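Local atomic coordinates of uncharacterized protein (PDB entry 1IHN), a protein that is of unknown function, belongs to the DUF498/DUF598 family and has a fold that was new when its structure was solved. Residues Tyr14-Asp22 / Asp28-Lys36; His47-Leu57 / Val105-Cys113. One frame throughout, in Å; residues are numbered along the deposited sequence.

Contact 1: Tyr14-Asp22 / Asp28-Lys36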
loop_
_atom_site.group_PDB
_atom_site.type_symbol
_atom_site.label_atom_id
_atom_site.label_comp_id
_atom_site.label_asym_id
_atom_site.label_seq_id
_atom_site.Cartn_x
_atom_site.Cartn_y
_atom_site.Cartn_z
ATOM N N TYR A 14 7.722 -6.760 -5.882
ATOM C CA TYR A 14 6.463 -6.905 -6.587
ATOM C C TYR A 14 6.742 -7.108 -8.068
ATOM O O TYR A 14 7.436 -6.308 -8.691
ATOM C CB TYR A 14 5.608 -5.651 -6.389
ATOM C CG TYR A 14 4.277 -5.713 -7.097
ATOM C CD1 TYR A 14 3.256 -6.548 -6.638
ATOM C CD2 TYR A 14 4.036 -4.943 -8.233
ATOM C CE1 TYR A 14 2.030 -6.614 -7.288
ATOM C CE2 TYR A 14 2.806 -4.998 -8.892
ATOM C CZ TYR A 14 1.809 -5.835 -8.417
ATOM O OH TYR A 14 0.588 -5.886 -9.058
ATOM N N ARG A 15 6.197 -8.183 -8.620
ATOM C CA ARG A 15 6.383 -8.515 -10.027
ATOM C C ARG A 15 7.856 -8.600 -10.413
ATOM O O ARG A 15 8.269 -8.113 -11.465
ATOM C CB ARG A 15 5.652 -7.506 -10.913
ATOM C CG ARG A 15 4.146 -7.514 -10.699
ATOM C CD ARG A 15 3.430 -6.590 -11.673
ATOM N NE ARG A 15 3.431 -7.118 -13.031
ATOM C CZ ARG A 15 2.887 -6.504 -14.075
ATOM N NH1 ARG A 15 2.290 -5.327 -13.928
ATOM N NH2 ARG A 15 2.931 -7.075 -15.269
ATOM N N GLY A 16 8.644 -9.215 -9.539
ATOM C CA GLY A 16 10.058 -9.398 -9.808
ATOM C C GLY A 16 10.961 -8.213 -9.555
ATOM O O GLY A 16 12.175 -8.311 -9.738
ATOM N N ARG A 17 10.392 -7.089 -9.139
ATOM C CA ARG A 17 11.215 -5.923 -8.880
ATOM C C ARG A 17 11.168 -5.500 -7.427
ATOM O O ARG A 17 10.098 -5.437 -6.815
ATOM C CB ARG A 17 10.798 -4.756 -9.769
ATOM C CG ARG A 17 11.515 -3.457 -9.423
ATOM C CD ARG A 17 11.178 -2.361 -10.410
ATOM N NE ARG A 17 11.624 -1.052 -9.946
ATOM C CZ ARG A 17 11.405 0.079 -10.608
ATOM N NH1 ARG A 17 10.751 0.051 -11.762
ATOM N NH2 ARG A 17 11.835 1.235 -10.113
ATOM N N GLU A 18 12.342 -5.202 -6.884
ATOM C CA GLU A 18 12.457 -4.774 -5.502
ATOM C C GLU A 18 12.282 -3.264 -5.361
ATOM O O GLU A 18 12.841 -2.484 -6.139
ATOM C CB GLU A 18 13.822 -5.178 -4.943
ATOM C CG GLU A 18 14.055 -4.756 -3.505
ATOM C CD GLU A 18 15.438 -5.131 -3.009
ATOM O OE1 GLU A 18 16.429 -4.672 -3.615
ATOM O OE2 GLU A 18 15.535 -5.884 -2.017
ATOM N N TYR A 19 11.492 -2.858 -4.371
ATOM C CA TYR A 19 11.266 -1.444 -4.098
ATOM C C TYR A 19 11.703 -1.193 -2.666
ATOM O O TYR A 19 11.238 -1.860 -1.744
ATOM C CB TYR A 19 9.788 -1.083 -4.271
ATOM C CG TYR A 19 9.308 -1.204 -5.700
ATOM C CD1 TYR A 19 8.848 -2.421 -6.201
ATOM C CD2 TYR A 19 9.344 -0.103 -6.563
ATOM C CE1 TYR A 19 8.437 -2.544 -7.522
ATOM C CE2 TYR A 19 8.936 -0.217 -7.888
ATOM C CZ TYR A 19 8.483 -1.439 -8.361
ATOM O OH TYR A 19 8.073 -1.556 -9.670
ATOM N N ARG A 20 12.611 -0.245 -2.479
ATOM C CA ARG A 20 13.108 0.062 -1.144
ATOM C C ARG A 20 12.535 1.370 -0.618
ATOM O O ARG A 20 13.079 1.979 0.299
ATOM C CB ARG A 20 14.636 0.113 -1.155
ATOM C CG ARG A 20 15.292 -1.212 -1.531
ATOM C CD ARG A 20 16.806 -1.098 -1.508
ATOM N NE ARG A 20 17.462 -2.361 -1.832
ATOM C CZ ARG A 20 18.779 -2.511 -1.953
ATOM N NH1 ARG A 20 19.588 -1.473 -1.778
ATOM N NH2 ARG A 20 19.288 -3.698 -2.250
ATOM N N SER A 21 11.430 1.794 -1.215
ATOM C CA SER A 21 10.746 3.010 -0.810
ATOM C C SER A 21 9.257 2.687 -0.825
ATOM O O SER A 21 8.857 1.663 -1.375
ATOM C CB SER A 21 11.064 4.142 -1.788
ATOM O OG SER A 21 10.788 3.745 -3.122
ATOM N N ASP A 22 8.436 3.539 -0.218
ATOM C CA ASP A 22 6.994 3.296 -0.190
ATOM C C ASP A 22 6.399 3.342 -1.593
ATOM O O ASP A 22 6.767 4.187 -2.403
ATOM C CB ASP A 22 6.301 4.327 0.697
ATOM C CG ASP A 22 6.555 4.089 2.173
ATOM O OD1 ASP A 22 7.468 3.303 2.503
ATOM O OD2 ASP A 22 5.846 4.698 3.001
ATOM N N ASP A 28 -4.203 -2.227 -12.197
ATOM C CA ASP A 28 -3.650 -2.870 -13.386
ATOM C C ASP A 28 -2.238 -3.452 -13.229
ATOM O O ASP A 28 -1.661 -3.951 -14.197
ATOM C CB ASP A 28 -3.655 -1.878 -14.552
ATOM C CG ASP A 28 -2.858 -0.623 -14.249
ATOM O OD1 ASP A 28 -2.158 -0.593 -13.213
ATOM O OD2 ASP A 28 -2.930 0.331 -15.053
ATOM N N GLY A 29 -1.674 -3.378 -12.026
ATOM C CA GLY A 29 -0.341 -3.921 -11.821
ATOM C C GLY A 29 0.764 -2.881 -11.851
ATOM O O GLY A 29 1.923 -3.195 -11.575
ATOM N N SER A 30 0.417 -1.644 -12.195
ATOM C CA SER A 30 1.395 -0.563 -12.243
ATOM C C SER A 30 1.853 -0.174 -10.840
ATOM O O SER A 30 1.161 -0.417 -9.853
ATOM C CB SER A 30 0.804 0.669 -12.934
ATOM O OG SER A 30 0.585 0.433 -14.312
ATOM N N VAL A 31 3.029 0.434 -10.766
ATOM C CA VAL A 31 3.589 0.868 -9.505
ATOM C C VAL A 31 4.069 2.309 -9.617
ATOM O O VAL A 31 4.753 2.664 -10.574
ATOM C CB VAL A 31 4.807 0.018 -9.100
ATOM C CG1 VAL A 31 5.451 0.612 -7.860
ATOM C CG2 VAL A 31 4.394 -1.424 -8.860
ATOM N N THR A 32 3.701 3.128 -8.639
ATOM C CA THR A 32 4.131 4.518 -8.595
ATOM C C THR A 32 4.585 4.821 -7.172
ATOM O O THR A 32 4.201 4.127 -6.219
ATOM C CB THR A 32 3.003 5.497 -8.983
ATOM O OG1 THR A 32 1.877 5.305 -8.121
ATOM C CG2 THR A 32 2.586 5.279 -10.429
ATOM N N PRO A 33 5.428 5.848 -7.008
ATOM C CA PRO A 33 5.924 6.221 -5.683
ATOM C C PRO A 33 4.787 6.729 -4.808
ATOM O O PRO A 33 3.887 7.418 -5.289
ATOM C CB PRO A 33 6.935 7.334 -5.987
ATOM C CG PRO A 33 7.356 7.054 -7.403
ATOM C CD PRO A 33 6.047 6.681 -8.051
ATOM N N ARG A 34 4.826 6.389 -3.527
ATOM C CA ARG A 34 3.803 6.863 -2.612
ATOM C C ARG A 34 3.949 8.383 -2.515
ATOM O O ARG A 34 5.060 8.902 -2.460
ATOM C CB ARG A 34 3.986 6.232 -1.232
ATOM C CG ARG A 34 3.002 6.750 -0.210
ATOM C CD ARG A 34 3.307 6.264 1.195
ATOM N NE ARG A 34 2.595 7.094 2.154
ATOM C CZ ARG A 34 2.964 7.295 3.412
ATOM N NH1 ARG A 34 4.052 6.710 3.900
ATOM N NH2 ARG A 34 2.270 8.138 4.163
ATOM N N ARG A 35 2.830 9.096 -2.503
ATOM C CA ARG A 35 2.868 10.555 -2.416
ATOM C C ARG A 35 2.876 11.029 -0.965
ATOM O O ARG A 35 1.883 11.564 -0.467
ATOM C CB ARG A 35 1.665 11.154 -3.144
ATOM C CG ARG A 35 1.570 10.742 -4.592
ATOM C CD ARG A 35 0.411 11.441 -5.261
ATOM N NE ARG A 35 0.249 11.029 -6.649
ATOM C CZ ARG A 35 -0.612 11.589 -7.493
ATOM N NH1 ARG A 35 -1.386 12.588 -7.084
ATOM N NH2 ARG A 35 -0.705 11.146 -8.740
ATOM N N LYS A 36 4.005 10.838 -0.293
ATOM C CA LYS A 36 4.141 11.231 1.105
ATOM C C LYS A 36 3.881 12.710 1.377
ATOM O O LYS A 36 3.482 13.069 2.483
ATOM C CB LYS A 36 5.536 10.868 1.619
ATOM C CG LYS A 36 5.821 9.382 1.679
ATOM C CD LYS A 36 7.140 9.120 2.391
ATOM C CE LYS A 36 7.419 7.636 2.492
ATOM N NZ LYS A 36 7.436 7.022 1.138
HETATM O O HOH W 1 9.667 6.187 0.708
#
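The backbones of Asp22 and Arg34 come together at one end, where Arg34 N bonds to Asp22 O at 3.1 Å. Further along, the segments spread apart, and Tyr14 and Val31 have their CA atoms 8.8 Å from each other. A type I' turn from Tyr14 to Arg17 closes the hairpin of strands 11-14 and 17-19. Side chains fill the wider part. The two methyls of Val31 split the work: CG2 lies 3.6 Å from Tyr14 CD2, while CG1 meets Tyr19 CE2. With CG anti to the backbone N (chi1 180°), Tyr14 reaches across and sets a ring edge against Gly29 O. Arg15 NH1 makes a hydrogen bond to the same Gly29 O, at 3.2 Å, from above the carbonyl plane. At the closed end Asp22 OD2 takes Arg34 NH1 at 2.8 Å, carboxylate and guanidinium nearly coplanar. Lys36 NZ makes a longer salt bridge to the same OD2 at 3.4 Å, so one carboxylate gathers two cations. Asp22 OD2 probably also bonds to His110 ND1, and OD1 takes the backbone N of Val111. The contact lays the three-stranded antiparallel sheet against edge strand 31-33 of the five-stranded mixed sheet. Tyr14 OH continues to Tyr95 on helix 88-100.

Contact 2: His47-Leu57 / Val105-Cys113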
loop_
_atom_site.group_PDB
_atom_site.type_symbol
_atom_site.label_atom_id
_atom_site.label_comp_id
_atom_site.label_asym_id
_atom_site.label_seq_id
_atom_site.Cartn_x
_atom_site.Cartn_y
_atom_site.Cartn_z
ATOM N N HIS A 47 3.769 9.989 8.614
ATOM C CA HIS A 47 3.509 8.814 9.446
ATOM C C HIS A 47 2.021 8.665 9.715
ATOM O O HIS A 47 1.561 7.642 10.230
ATOM C CB HIS A 47 4.260 8.912 10.769
ATOM C CG HIS A 47 5.204 7.779 10.999
ATOM N ND1 HIS A 47 6.339 7.593 10.240
ATOM C CD2 HIS A 47 5.161 6.745 11.873
ATOM C CE1 HIS A 47 6.955 6.493 10.637
ATOM N NE2 HIS A 47 6.260 5.960 11.625
ATOM N N VAL A 48 1.279 9.713 9.385
ATOM C CA VAL A 48 -0.168 9.718 9.519
ATOM C C VAL A 48 -0.593 9.847 8.068
ATOM O O VAL A 48 -0.256 10.830 7.408
ATOM C CB VAL A 48 -0.684 10.954 10.306
ATOM C CG1 VAL A 48 -2.208 11.006 10.265
ATOM C CG2 VAL A 48 -0.205 10.895 11.744
HETATM N N MSE A 49 -1.310 8.853 7.562
HETATM C CA MSE A 49 -1.738 8.883 6.174
HETATM C C MSE A 49 -3.014 9.672 5.980
HETATM O O MSE A 49 -4.004 9.453 6.677
HETATM C CB MSE A 49 -1.942 7.462 5.650
HETATM C CG MSE A 49 -2.187 7.394 4.153
HETATM SE SE MSE A 49 -2.468 5.584 3.526
HETATM C CE MSE A 49 -0.693 4.903 3.800
ATOM N N ALA A 50 -2.985 10.597 5.028
ATOM C CA ALA A 50 -4.158 11.402 4.727
ATOM C C ALA A 50 -5.039 10.553 3.817
ATOM O O ALA A 50 -4.530 9.711 3.066
ATOM C CB ALA A 50 -3.743 12.679 4.017
ATOM N N GLU A 51 -6.351 10.759 3.882
ATOM C CA GLU A 51 -7.256 9.990 3.037
ATOM C C GLU A 51 -7.052 10.377 1.581
ATOM O O GLU A 51 -7.343 9.595 0.677
ATOM C CB GLU A 51 -8.720 10.221 3.428
ATOM C CG GLU A 51 -9.681 9.384 2.585
ATOM C CD GLU A 51 -11.141 9.619 2.917
ATOM O OE1 GLU A 51 -11.588 10.786 2.851
ATOM O OE2 GLU A 51 -11.841 8.633 3.235
ATOM N N GLU A 52 -6.548 11.587 1.358
ATOM C CA GLU A 52 -6.299 12.058 0.004
ATOM C C GLU A 52 -5.333 11.116 -0.720
ATOM O O GLU A 52 -5.346 11.031 -1.946
ATOM C CB GLU A 52 -5.708 13.473 0.016
ATOM C CG GLU A 52 -6.615 14.554 0.584
ATOM C CD GLU A 52 -6.357 14.835 2.053
ATOM O OE1 GLU A 52 -6.756 14.012 2.908
ATOM O OE2 GLU A 52 -5.744 15.888 2.350
ATOM N N GLU A 53 -4.486 10.419 0.032
ATOM C CA GLU A 53 -3.541 9.490 -0.582
ATOM C C GLU A 53 -4.255 8.361 -1.326
ATOM O O GLU A 53 -3.714 7.807 -2.283
ATOM C CB GLU A 53 -2.583 8.900 0.465
ATOM C CG GLU A 53 -1.416 9.817 0.810
ATOM C CD GLU A 53 -0.242 9.090 1.456
ATOM O OE1 GLU A 53 0.240 8.091 0.878
ATOM O OE2 GLU A 53 0.210 9.523 2.535
ATOM N N LEU A 54 -5.469 8.032 -0.891
ATOM C CA LEU A 54 -6.263 6.971 -1.519
ATOM C C LEU A 54 -7.019 7.465 -2.752
ATOM O O LEU A 54 -7.433 6.669 -3.599
ATOM C CB LEU A 54 -7.289 6.419 -0.529
ATOM C CG LEU A 54 -6.811 5.773 0.773
ATOM C CD1 LEU A 54 -8.022 5.454 1.634
ATOM C CD2 LEU A 54 -6.016 4.510 0.477
ATOM N N GLU A 55 -7.205 8.778 -2.839
ATOM C CA GLU A 55 -7.937 9.389 -3.941
ATOM C C GLU A 55 -7.519 8.896 -5.327
ATOM O O GLU A 55 -8.377 8.623 -6.173
ATOM C CB GLU A 55 -7.817 10.917 -3.866
ATOM C CG GLU A 55 -8.754 11.663 -4.815
ATOM C CD GLU A 55 -8.898 13.140 -4.468
ATOM O OE1 GLU A 55 -7.869 13.847 -4.408
ATOM O OE2 GLU A 55 -10.043 13.595 -4.261
ATOM N N GLU A 56 -6.216 8.771 -5.568
ATOM C CA GLU A 56 -5.759 8.314 -6.873
ATOM C C GLU A 56 -6.181 6.871 -7.144
ATOM O O GLU A 56 -6.298 6.460 -8.293
ATOM C CB GLU A 56 -4.234 8.452 -7.002
ATOM C CG GLU A 56 -3.396 7.477 -6.177
ATOM C CD GLU A 56 -1.909 7.548 -6.537
ATOM O OE1 GLU A 56 -1.578 7.390 -7.728
ATOM O OE2 GLU A 56 -1.068 7.756 -5.638
ATOM N N LEU A 57 -6.419 6.103 -6.087
ATOM C CA LEU A 57 -6.826 4.713 -6.251
ATOM C C LEU A 57 -8.331 4.558 -6.454
ATOM O O LEU A 57 -8.774 3.686 -7.198
ATOM C CB LEU A 57 -6.383 3.883 -5.041
ATOM C CG LEU A 57 -4.867 3.732 -4.868
ATOM C CD1 LEU A 57 -4.571 2.861 -3.647
ATOM C CD2 LEU A 57 -4.262 3.112 -6.135
ATOM N N VAL A 105 -7.643 -5.442 -7.033
ATOM C CA VAL A 105 -7.009 -4.986 -5.803
ATOM C C VAL A 105 -5.936 -3.935 -6.049
ATOM O O VAL A 105 -5.234 -3.964 -7.055
ATOM C CB VAL A 105 -6.359 -6.165 -5.043
ATOM C CG1 VAL A 105 -5.975 -5.733 -3.631
ATOM C CG2 VAL A 105 -7.306 -7.345 -5.009
ATOM N N ALA A 106 -5.823 -3.007 -5.107
ATOM C CA ALA A 106 -4.835 -1.945 -5.165
ATOM C C ALA A 106 -4.251 -1.843 -3.762
ATOM O O ALA A 106 -4.890 -2.246 -2.788
ATOM C CB ALA A 106 -5.491 -0.636 -5.565
ATOM N N ALA A 107 -3.043 -1.309 -3.651
ATOM C CA ALA A 107 -2.423 -1.189 -2.343
ATOM C C ALA A 107 -1.442 -0.039 -2.219
ATOM O O ALA A 107 -0.930 0.481 -3.209
ATOM C CB ALA A 107 -1.720 -2.503 -1.982
ATOM N N ILE A 108 -1.216 0.365 -0.976
ATOM C CA ILE A 108 -0.257 1.403 -0.646
ATOM C C ILE A 108 0.561 0.707 0.431
ATOM O O ILE A 108 0.034 0.327 1.476
ATOM C CB ILE A 108 -0.923 2.669 -0.059
ATOM C CG1 ILE A 108 -1.868 3.291 -1.092
ATOM C CG2 ILE A 108 0.155 3.659 0.356
ATOM C CD1 ILE A 108 -2.487 4.614 -0.669
ATOM N N ILE A 109 1.844 0.522 0.151
ATOM C CA ILE A 109 2.743 -0.167 1.057
ATOM C C ILE A 109 3.800 0.729 1.681
ATOM O O ILE A 109 4.466 1.498 0.990
ATOM C CB ILE A 109 3.481 -1.307 0.319
ATOM C CG1 ILE A 109 2.468 -2.260 -0.329
ATOM C CG2 ILE A 109 4.425 -2.022 1.280
ATOM C CD1 ILE A 109 1.641 -3.071 0.650
ATOM N N HIS A 110 3.948 0.607 2.997
ATOM C CA HIS A 110 4.951 1.355 3.750
ATOM C C HIS A 110 6.021 0.313 4.077
ATOM O O HIS A 110 5.736 -0.683 4.747
ATOM C CB HIS A 110 4.326 1.920 5.029
ATOM C CG HIS A 110 5.270 2.725 5.869
ATOM N ND1 HIS A 110 6.025 3.759 5.362
ATOM C CD2 HIS A 110 5.538 2.678 7.197
ATOM C CE1 HIS A 110 6.717 4.318 6.340
ATOM N NE2 HIS A 110 6.440 3.681 7.463
ATOM N N VAL A 111 7.244 0.531 3.601
ATOM C CA VAL A 111 8.322 -0.435 3.827
ATOM C C VAL A 111 9.094 -0.362 5.144
ATOM O O VAL A 111 9.850 -1.277 5.459
ATOM C CB VAL A 111 9.349 -0.398 2.672
ATOM C CG1 VAL A 111 8.707 -0.930 1.403
ATOM C CG2 VAL A 111 9.857 1.027 2.464
ATOM N N THR A 112 8.916 0.711 5.908
ATOM C CA THR A 112 9.613 0.851 7.185
ATOM C C THR A 112 8.606 0.915 8.328
ATOM O O THR A 112 7.432 0.595 8.147
ATOM C CB THR A 112 10.481 2.130 7.222
ATOM O OG1 THR A 112 9.653 3.279 7.006
ATOM C CG2 THR A 112 11.557 2.080 6.152
ATOM N N CYS A 113 9.066 1.330 9.504
ATOM C CA CYS A 113 8.190 1.435 10.665
ATOM C C CYS A 113 7.406 2.749 10.649
ATOM O O CYS A 113 6.160 2.679 10.584
ATOM C CB CYS A 113 9.005 1.324 11.962
ATOM S SG CYS A 113 10.382 2.498 12.128
ATOM O OXT CYS A 113 8.034 3.827 10.690
#
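His47 and His110 form an offset edge-to-face pair. The edge of His110 is turned to the face of His47, with centroids 5.8 Å apart and planes at 87°. The chain's C-terminal carboxylate also lies beside His47, but Cys113 is poorly ordered and that approach is doubtful. With an alanine in place of His47, the His110 edge would probably lose the ring face it meets. Selenomethionine Met49 comes next. Its chain runs out straight and bends at the last torsion (chi3 -69°), which carries CE to 3.8 Å from Ile108 CG2. Helix 52-57 then runs roughly antiparallel to strand 105-109, at 148° and 9.6 Å between the short axes. This is a helix covering one face of a mixed alpha/beta sheet, with strand 105-109 at the centre of five. Glu53 brings its backbone O to 3.8 Å from Ile108 CD1, while its carboxylate turns to Ser39 and Arg34. Leu54 CD2 touches the same Ile108 methyl at 3.7 Å and also packs on strand 64-68. Leu57 straddles two residues of the strand. Its CD1 lies 3.7 Å from Ile108 CG1, and its CD2 sits 4.0 Å from Ala106 CB.

How the contacts relate
Contact 2 is the buried one, about 5 Å from the centre of the chain, and it is mostly aliphatic. Contact 1 lies about 9 Å out, is partly buried, and mixes salt bridges with aromatic packing. Both reach the same five-stranded sheet, contact 1 through its edge strand 31-33 and contact 2 through its middle strand 105-109. Their centres are about 12 Å apart, and they meet through polar groups. The Arg34 bridge to Glu53 joins the chain just after the edge strand to helix 52-57, while Asp22 reaches His110 in the loop that follows the middle strand.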